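Local coordinates for chromosome partition protein Smc (Pyrococcus furiosus, PDB 3KTA) that probably serves chromosome condensation and partitioning as a homodimeric SMC protein whose ABC-type ATPase head, the part present here, is also linked to adenylate kinase activity, at residues Gly11-Tyr15 / Gly38-Asp44; Ile63-Ile67 / Arg104-Pro108. One frame throughout, in Å; residues are numbered along the deposited sequence.

Contact 1. Residues Gly11-Tyr15 / Gly38-Asp44; sequences GFKSY and GKSNIGD. With MG (magnesium ion), chain F; AP5 (bis(adenosine)-5'-pentaphosphate), chain E.
The carboxamide of N41 ties S14 and the nucleotide together through one nitrogen. Its ND2 donates to S14 OG at 2.9 Å, with the hydroxyl only 1° out of the amide plane, and its second N-H turns to the ribose ring oxygen O4J of AP5, 3.0 Å from N41 ND2 and a little out of that plane. The two bonds from ND2 probably fix the flip of the amide. S14 OG also bonds to S146 OG of the second Smc chain, so the serine relays between the two subunits.

One residue before S14, K13 passes the oxygen branch of N41: the bend at chi3 (77°) lays CD and CE alongside N41 OD1 and brings the ammonium to D44. The salt bridge K13 NZ to D44 OD2 is 2.8 Å long and enters from above the carboxylate plane, 37° out of it. M58 O also takes a bond from the lysine, and R59 gives OD2 a second cationic partner. The F12 ring brings its CE2 edge to N41 O at 3.4 Å, while Y15 OH reaches over the carbonyl of G38 and bonds to its O at 2.8 Å; I42 CG1 packs beside that hydroxyl.

G38-D44 is the end of the Walker A P-loop and the start of its helix. Backbone N-H groups of G38, K39, S40 and N41 point at AP5 phosphates, K39 NZ joins the amide of K39 on O1D, and S40 OG binds magnesium at 2.1 Å, with Q145 completing the protein ligands. Convergence of these donors on the phosphates probably offsets their negative charge, while D44, shared with R59, probably balances part of the buried charge of K13.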
loop_
_atom_site.group_PDB
_atom_site.type_symbol
_atom_site.label_atom_id
_atom_site.label_comp_id
_atom_site.label_asym_id
_atom_site.label_seq_id
_atom_site.Cartn_x
_atom_site.Cartn_y
_atom_site.Cartn_z
ATOM N N GLY A 11 5.313 -22.069 0.184
ATOM C CA GLY A 11 6.742 -22.015 0.421
ATOM C C GLY A 11 7.274 -20.596 0.448
ATOM O O GLY A 11 8.464 -20.352 0.212
ATOM N N PHE A 12 6.388 -19.648 0.753
ATOM C CA PHE A 12 6.759 -18.244 0.697
ATOM C C PHE A 12 7.018 -17.647 2.080
ATOM O O PHE A 12 6.116 -17.601 2.915
ATOM C CB PHE A 12 5.687 -17.422 -0.030
ATOM C CG PHE A 12 6.089 -15.999 -0.243
ATOM C CD1 PHE A 12 6.860 -15.645 -1.331
ATOM C CD2 PHE A 12 5.751 -15.014 0.687
ATOM C CE1 PHE A 12 7.274 -14.348 -1.516
ATOM C CE2 PHE A 12 6.162 -13.706 0.510
ATOM C CZ PHE A 12 6.912 -13.363 -0.596
ATOM N N LYS A 13 8.252 -17.192 2.287
ATOM C CA LYS A 13 8.719 -16.652 3.565
ATOM C C LYS A 13 8.217 -17.469 4.756
ATOM O O LYS A 13 8.438 -18.675 4.806
ATOM C CB LYS A 13 8.403 -15.152 3.670
ATOM C CG LYS A 13 9.041 -14.348 2.535
ATOM C CD LYS A 13 8.920 -12.837 2.716
ATOM C CE LYS A 13 9.920 -12.343 3.731
ATOM N NZ LYS A 13 10.114 -10.865 3.703
ATOM N N SER A 14 7.564 -16.839 5.729
ATOM C CA SER A 14 7.165 -17.562 6.938
ATOM C C SER A 14 5.927 -18.474 6.813
ATOM O O SER A 14 5.490 -19.071 7.805
ATOM C CB SER A 14 6.917 -16.559 8.069
ATOM O OG SER A 14 5.888 -15.648 7.695
ATOM N N TYR A 15 5.356 -18.594 5.618
ATOM C CA TYR A 15 4.050 -19.257 5.494
ATOM C C TYR A 15 4.028 -20.783 5.325
ATOM O O TYR A 15 2.949 -21.394 5.266
ATOM C CB TYR A 15 3.146 -18.532 4.477
ATOM C CG TYR A 15 2.549 -17.301 5.128
ATOM C CD1 TYR A 15 1.371 -17.380 5.865
ATOM C CD2 TYR A 15 3.207 -16.087 5.074
ATOM C CE1 TYR A 15 0.843 -16.259 6.502
ATOM C CE2 TYR A 15 2.703 -14.975 5.713
ATOM C CZ TYR A 15 1.525 -15.065 6.424
ATOM O OH TYR A 15 1.032 -13.948 7.054
ATOM N N GLY A 38 4.040 -12.351 10.986
ATOM C CA GLY A 38 4.080 -12.560 9.540
ATOM C C GLY A 38 3.218 -11.630 8.681
ATOM O O GLY A 38 2.919 -11.948 7.522
ATOM N N LYS A 39 2.812 -10.488 9.229
ATOM C CA LYS A 39 1.896 -9.590 8.513
ATOM C C LYS A 39 2.540 -8.947 7.279
ATOM O O LYS A 39 1.996 -9.019 6.157
ATOM C CB LYS A 39 1.338 -8.525 9.469
ATOM C CG LYS A 39 0.602 -9.119 10.675
ATOM C CD LYS A 39 0.066 -8.004 11.584
ATOM C CE LYS A 39 1.169 -7.067 12.088
ATOM N NZ LYS A 39 2.061 -7.709 13.093
ATOM N N SER A 40 3.697 -8.321 7.457
ATOM C CA SER A 40 4.337 -7.638 6.338
ATOM C C SER A 40 4.710 -8.611 5.223
ATOM O O SER A 40 4.779 -8.219 4.067
ATOM C CB SER A 40 5.573 -6.880 6.782
ATOM O OG SER A 40 5.194 -5.832 7.650
ATOM N N ASN A 41 4.978 -9.859 5.582
ATOM C CA ASN A 41 5.274 -10.883 4.572
ATOM C C ASN A 41 4.145 -11.051 3.541
ATOM O O ASN A 41 4.393 -11.431 2.397
ATOM C CB ASN A 41 5.592 -12.229 5.240
ATOM C CG ASN A 41 6.954 -12.243 5.909
ATOM O OD1 ASN A 41 7.788 -11.361 5.689
ATOM N ND2 ASN A 41 7.189 -13.266 6.723
ATOM N N ILE A 42 2.904 -10.799 3.950
ATOM C CA ILE A 42 1.786 -10.803 2.996
ATOM C C ILE A 42 1.946 -9.690 1.963
ATOM O O ILE A 42 1.733 -9.900 0.772
ATOM C CB ILE A 42 0.432 -10.673 3.715
ATOM C CG1 ILE A 42 0.231 -11.845 4.676
ATOM C CG2 ILE A 42 -0.711 -10.552 2.697
ATOM C CD1 ILE A 42 -1.036 -11.718 5.513
ATOM N N GLY A 43 2.327 -8.499 2.414
ATOM C CA GLY A 43 2.685 -7.436 1.503
ATOM C C GLY A 43 3.821 -7.850 0.591
ATOM O O GLY A 43 3.814 -7.526 -0.594
ATOM N N ASP A 44 4.808 -8.562 1.134
ATOM C CA ASP A 44 5.934 -8.969 0.301
ATOM C C ASP A 44 5.499 -9.970 -0.772
ATOM O O ASP A 44 6.070 -9.985 -1.872
ATOM C CB ASP A 44 7.067 -9.554 1.153
ATOM C CG ASP A 44 7.688 -8.524 2.070
ATOM O OD1 ASP A 44 7.670 -7.328 1.709
ATOM O OD2 ASP A 44 8.183 -8.917 3.147
HETATM MG MG MG F . 5.597 -5.728 9.719
HETATM P PA AP5 E . 11.698 -6.708 13.740
HETATM O O1A AP5 E . 11.862 -7.325 15.114
HETATM O O2A AP5 E . 12.739 -7.195 12.767
HETATM O O3A AP5 E . 10.255 -7.050 13.083
HETATM P PB AP5 E . 8.902 -7.096 13.915
HETATM O O1B AP5 E . 8.898 -6.005 14.968
HETATM O O2B AP5 E . 8.593 -8.474 14.431
HETATM O O3B AP5 E . 8.025 -6.716 12.616
HETATM P PG AP5 E . 6.459 -6.746 12.658
HETATM O O1G AP5 E . 5.987 -6.562 14.087
HETATM O O2G AP5 E . 6.009 -5.651 11.743
HETATM O O3G AP5 E . 6.148 -8.234 12.225
HETATM P PD AP5 E . 5.246 -8.773 11.035
HETATM O O1D AP5 E . 3.972 -9.337 11.585
HETATM O O2D AP5 E . 5.078 -7.773 9.918
HETATM O O3D AP5 E . 6.178 -10.015 10.592
HETATM P PE AP5 E . 6.918 -10.191 9.163
HETATM O O1E AP5 E . 5.841 -10.316 8.111
HETATM O O2E AP5 E . 7.947 -9.138 8.965
HETATM O O5F AP5 E . 11.651 -5.101 13.831
HETATM C C5F AP5 E . 12.798 -4.273 13.889
HETATM C C4F AP5 E . 12.421 -2.793 13.986
HETATM O O4F AP5 E . 11.979 -2.344 12.717
HETATM C C3F AP5 E . 11.270 -2.522 14.944
HETATM O O3F AP5 E . 11.320 -1.173 15.362
HETATM C C2F AP5 E . 10.060 -2.681 14.051
HETATM O O2F AP5 E . 8.966 -1.914 14.509
HETATM C C1F AP5 E . 10.568 -2.185 12.705
HETATM N N9A AP5 E . 10.078 -3.001 11.584
HETATM C C8A AP5 E . 9.525 -4.251 11.644
HETATM N N7A AP5 E . 9.245 -4.654 10.385
HETATM C C5A AP5 E . 9.606 -3.675 9.525
HETATM C C6A AP5 E . 9.526 -3.565 8.143
HETATM N N6A AP5 E . 8.888 -4.494 7.426
HETATM N N1A AP5 E . 9.983 -2.419 7.542
HETATM C C2A AP5 E . 10.520 -1.392 8.296
HETATM N N3A AP5 E . 10.596 -1.499 9.668
HETATM C C4A AP5 E . 10.137 -2.626 10.270
HETATM O O5J AP5 E . 7.528 -11.659 9.412
HETATM C C5J AP5 E . 8.762 -11.827 10.084
HETATM C C4J AP5 E . 8.976 -13.322 10.241
HETATM O O4J AP5 E . 9.077 -13.907 8.944
HETATM C C3J AP5 E . 10.290 -13.619 10.972
HETATM O O3J AP5 E . 10.051 -14.595 11.957
HETATM C C2J AP5 E . 11.149 -14.188 9.868
HETATM O O2J AP5 E . 12.157 -15.062 10.351
HETATM C C1J AP5 E . 10.113 -14.864 8.983
HETATM N N9B AP5 E . 10.693 -15.151 7.665
HETATM C C8B AP5 E . 11.127 -14.288 6.696
HETATM N N7B AP5 E . 11.606 -15.014 5.659
HETATM C C5B AP5 E . 11.481 -16.327 5.974
HETATM C C6B AP5 E . 11.810 -17.500 5.305
HETATM N N6B AP5 E . 12.477 -17.451 4.157
HETATM N N1B AP5 E . 11.549 -18.698 5.914
HETATM C C2B AP5 E . 10.979 -18.775 7.166
HETATM N N3B AP5 E . 10.656 -17.606 7.824
HETATM C C4B AP5 E . 10.912 -16.420 7.230
HETATM O O HOH W 1 7.598 -6.489 9.276
HETATM O O HOH W 2 3.647 -5.022 9.955
#

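Contact 2. Residues Ile63-Ile67 / Arg104-Pro108; sequences ISDLI and RRVYP. With AP5 (bis(adenosine)-5'-pentaphosphate), chain E.
I67 pushes its terminal methyl against the backbone where strand 99-106 ends: I67 CD1 lies 3.6 Å from P108 N, and it also touches Y107 C and the CD methylene of the P108 ring. Its CG1 branch stands beside the backbone N (chi1 -60°) and continues extended to CD1, which is how the methyl spans the gap. Next to it, the CG2 methyls of I63 and V106 meet at 3.7 Å, the two side chains crossing at a slant. S64 contributes its CB, 3.4 Å from P108 O, at the more exposed end. At the other end I63 CG1 meets the guanidinium obliquely, 4.1 Å from R104 NH2, a van der Waals contact.

The second shell explains why these groups stand where they do. Residues I63-L66 form a 3-10 turn, with L66 N bonded to I63 O at 3.1 Å and I67 N to S64 O at 3.0 Å, and this winding presents I63 and I67 to the same strand. R104 is stretched out from CG to NE; its NH1 bonds to F48 O and G52 O, and its NE to S112 OG, which fixes the guanidinium beside I63. On the nucleotide side of the turn, AP5 N6B donates to I67 O at 3.0 Å and 166°, with a weak second bond to D65 O. The turn therefore reads the adenine amino group through backbone carbonyls.

Within the antiparallel sheet, R104 and V106 pair with strand 80-87 and R105 with strand 112-116. F48 of helix 39-49 touches both L66 and V106, so the turn, the helix and the end of strand 99-106 pack together.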
loop_
_atom_site.group_PDB
_atom_site.type_symbol
_atom_site.label_atom_id
_atom_site.label_comp_id
_atom_site.label_asym_id
_atom_site.label_seq_id
_atom_site.Cartn_x
_atom_site.Cartn_y
_atom_site.Cartn_z
ATOM N N ILE A 63 16.896 -13.126 -3.810
ATOM C CA ILE A 63 15.525 -13.567 -4.039
ATOM C C ILE A 63 15.238 -14.993 -3.541
ATOM O O ILE A 63 14.143 -15.275 -3.069
ATOM C CB ILE A 63 15.137 -13.426 -5.527
ATOM C CG1 ILE A 63 13.624 -13.228 -5.665
ATOM C CG2 ILE A 63 15.655 -14.616 -6.333
ATOM C CD1 ILE A 63 13.166 -11.870 -5.174
ATOM N N SER A 64 16.221 -15.889 -3.613
ATOM C CA SER A 64 16.018 -17.256 -3.131
ATOM C C SER A 64 15.785 -17.324 -1.617
ATOM O O SER A 64 15.242 -18.317 -1.106
ATOM C CB SER A 64 17.194 -18.156 -3.527
ATOM O OG SER A 64 18.416 -17.646 -3.022
ATOM N N ASP A 65 16.187 -16.270 -0.906
ATOM C CA ASP A 65 16.002 -16.197 0.542
ATOM C C ASP A 65 14.528 -16.071 0.909
ATOM O O ASP A 65 14.161 -16.156 2.084
ATOM C CB ASP A 65 16.769 -15.011 1.127
ATOM C CG ASP A 65 18.281 -15.218 1.109
ATOM O OD1 ASP A 65 18.730 -16.381 1.179
ATOM O OD2 ASP A 65 19.014 -14.210 1.039
ATOM N N LEU A 66 13.685 -15.869 -0.102
ATOM C CA LEU A 66 12.243 -15.816 0.097
ATOM C C LEU A 66 11.639 -17.205 0.276
ATOM O O LEU A 66 10.456 -17.350 0.579
ATOM C CB LEU A 66 11.585 -15.119 -1.089
ATOM C CG LEU A 66 11.910 -13.640 -1.289
ATOM C CD1 LEU A 66 11.215 -13.138 -2.539
ATOM C CD2 LEU A 66 11.482 -12.820 -0.078
ATOM N N ILE A 67 12.443 -18.239 0.051
ATOM C CA ILE A 67 11.934 -19.590 0.168
ATOM C C ILE A 67 11.864 -20.013 1.622
ATOM O O ILE A 67 12.847 -19.877 2.362
ATOM C CB ILE A 67 12.774 -20.591 -0.645
ATOM C CG1 ILE A 67 12.742 -20.199 -2.125
ATOM C CG2 ILE A 67 12.233 -21.990 -0.453
ATOM C CD1 ILE A 67 13.636 -21.071 -3.013
ATOM N N ARG A 104 3.925 -16.470 -9.790
ATOM C CA ARG A 104 5.374 -16.409 -9.881
ATOM C C ARG A 104 5.968 -17.462 -8.963
ATOM O O ARG A 104 5.551 -17.612 -7.807
ATOM C CB ARG A 104 5.913 -15.034 -9.484
ATOM C CG ARG A 104 7.408 -14.913 -9.670
ATOM C CD ARG A 104 7.940 -13.603 -9.105
ATOM N NE ARG A 104 9.397 -13.490 -9.221
ATOM C CZ ARG A 104 10.079 -12.400 -8.890
ATOM N NH1 ARG A 104 9.435 -11.335 -8.420
ATOM N NH2 ARG A 104 11.407 -12.366 -9.022
ATOM N N ARG A 105 6.949 -18.187 -9.478
ATOM C CA ARG A 105 7.635 -19.189 -8.673
ATOM C C ARG A 105 9.131 -18.908 -8.751
ATOM O O ARG A 105 9.668 -18.710 -9.837
ATOM C CB ARG A 105 7.313 -20.591 -9.204
ATOM C CG ARG A 105 8.024 -21.716 -8.486
ATOM C CD ARG A 105 7.733 -23.056 -9.153
ATOM N NE ARG A 105 6.348 -23.483 -9.013
ATOM C CZ ARG A 105 5.892 -24.657 -9.442
ATOM N NH1 ARG A 105 6.719 -25.495 -10.046
ATOM N NH2 ARG A 105 4.619 -24.987 -9.282
ATOM N N VAL A 106 9.806 -18.864 -7.605
ATOM C CA VAL A 106 11.257 -18.695 -7.600
ATOM C C VAL A 106 11.925 -19.947 -7.044
ATOM O O VAL A 106 11.458 -20.528 -6.070
ATOM C CB VAL A 106 11.707 -17.469 -6.774
ATOM C CG1 VAL A 106 11.338 -17.651 -5.310
ATOM C CG2 VAL A 106 13.201 -17.255 -6.925
ATOM N N TYR A 107 13.026 -20.349 -7.672
ATOM C CA TYR A 107 13.755 -21.545 -7.276
ATOM C C TYR A 107 15.006 -21.215 -6.475
ATOM O O TYR A 107 15.469 -20.078 -6.479
ATOM C CB TYR A 107 14.129 -22.353 -8.521
ATOM C CG TYR A 107 12.940 -23.021 -9.163
ATOM C CD1 TYR A 107 12.194 -22.372 -10.138
ATOM C CD2 TYR A 107 12.544 -24.290 -8.773
ATOM C CE1 TYR A 107 11.100 -22.986 -10.720
ATOM C CE2 TYR A 107 11.458 -24.910 -9.347
ATOM C CZ TYR A 107 10.738 -24.254 -10.323
ATOM O OH TYR A 107 9.653 -24.878 -10.894
ATOM N N PRO A 108 15.570 -22.226 -5.787
ATOM C CA PRO A 108 16.775 -22.003 -4.982
ATOM C C PRO A 108 17.930 -21.361 -5.754
ATOM O O PRO A 108 18.779 -20.717 -5.138
ATOM C CB PRO A 108 17.140 -23.412 -4.517
ATOM C CG PRO A 108 15.849 -24.134 -4.471
ATOM C CD PRO A 108 15.026 -23.581 -5.602
HETATM P PA AP5 E . 11.698 -6.708 13.740
HETATM O O1A AP5 E . 11.862 -7.325 15.114
HETATM O O2A AP5 E . 12.739 -7.195 12.767
HETATM O O3A AP5 E . 10.255 -7.050 13.083
HETATM P PB AP5 E . 8.902 -7.096 13.915
HETATM O O1B AP5 E . 8.898 -6.005 14.968
HETATM O O2B AP5 E . 8.593 -8.474 14.431
HETATM O O3B AP5 E . 8.025 -6.716 12.616
HETATM P PG AP5 E . 6.459 -6.746 12.658
HETATM O O1G AP5 E . 5.987 -6.562 14.087
HETATM O O2G AP5 E . 6.009 -5.651 11.743
HETATM O O3G AP5 E . 6.148 -8.234 12.225
HETATM P PD AP5 E . 5.246 -8.773 11.035
HETATM O O1D AP5 E . 3.972 -9.337 11.585
HETATM O O2D AP5 E . 5.078 -7.773 9.918
HETATM O O3D AP5 E . 6.178 -10.015 10.592
HETATM P PE AP5 E . 6.918 -10.191 9.163
HETATM O O1E AP5 E . 5.841 -10.316 8.111
HETATM O O2E AP5 E . 7.947 -9.138 8.965
HETATM O O5F AP5 E . 11.651 -5.101 13.831
HETATM C C5F AP5 E . 12.798 -4.273 13.889
HETATM C C4F AP5 E . 12.421 -2.793 13.986
HETATM O O4F AP5 E . 11.979 -2.344 12.717
HETATM C C3F AP5 E . 11.270 -2.522 14.944
HETATM O O3F AP5 E . 11.320 -1.173 15.362
HETATM C C2F AP5 E . 10.060 -2.681 14.051
HETATM O O2F AP5 E . 8.966 -1.914 14.509
HETATM C C1F AP5 E . 10.568 -2.185 12.705
HETATM N N9A AP5 E . 10.078 -3.001 11.584
HETATM C C8A AP5 E . 9.525 -4.251 11.644
HETATM N N7A AP5 E . 9.245 -4.654 10.385
HETATM C C5A AP5 E . 9.606 -3.675 9.525
HETATM C C6A AP5 E . 9.526 -3.565 8.143
HETATM N N6A AP5 E . 8.888 -4.494 7.426
HETATM N N1A AP5 E . 9.983 -2.419 7.542
HETATM C C2A AP5 E . 10.520 -1.392 8.296
HETATM N N3A AP5 E . 10.596 -1.499 9.668
HETATM C C4A AP5 E . 10.137 -2.626 10.270
HETATM O O5J AP5 E . 7.528 -11.659 9.412
HETATM C C5J AP5 E . 8.762 -11.827 10.084
HETATM C C4J AP5 E . 8.976 -13.322 10.241
HETATM O O4J AP5 E . 9.077 -13.907 8.944
HETATM C C3J AP5 E . 10.290 -13.619 10.972
HETATM O O3J AP5 E . 10.051 -14.595 11.957
HETATM C C2J AP5 E . 11.149 -14.188 9.868
HETATM O O2J AP5 E . 12.157 -15.062 10.351
HETATM C C1J AP5 E . 10.113 -14.864 8.983
HETATM N N9B AP5 E . 10.693 -15.151 7.665
HETATM C C8B AP5 E . 11.127 -14.288 6.696
HETATM N N7B AP5 E . 11.606 -15.014 5.659
HETATM C C5B AP5 E . 11.481 -16.327 5.974
HETATM C C6B AP5 E . 11.810 -17.500 5.305
HETATM N N6B AP5 E . 12.477 -17.451 4.157
HETATM N N1B AP5 E . 11.549 -18.698 5.914
HETATM C C2B AP5 E . 10.979 -18.775 7.166
HETATM N N3B AP5 E . 10.656 -17.606 7.824
HETATM C C4B AP5 E . 10.912 -16.420 7.230
#

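In the fold
Contact 1 and contact 2 adjoin, their centres 12 Å apart, and they meet through the loop 11-15 and the turn 63-67. K13 N lies 2.8 Å from L66 O, a probable hydrogen bond, and F12 CE1 packs on L66 CD1 at 4.2 Å. G11 O approaches I67 CG2 at 4.2 Å as well. Both contacts touch AP5 but handle different parts: 38-44 takes phosphates and magnesium, and the N41 side chain also the ribose, while 63-67 takes the amino group of the adenine on that ribose. Through these bonds one adenosine half spans the two contacts, with 11-15 of contact 1 touching turn 63-67; the side chains of N41 and I67 are about 12 Å apart.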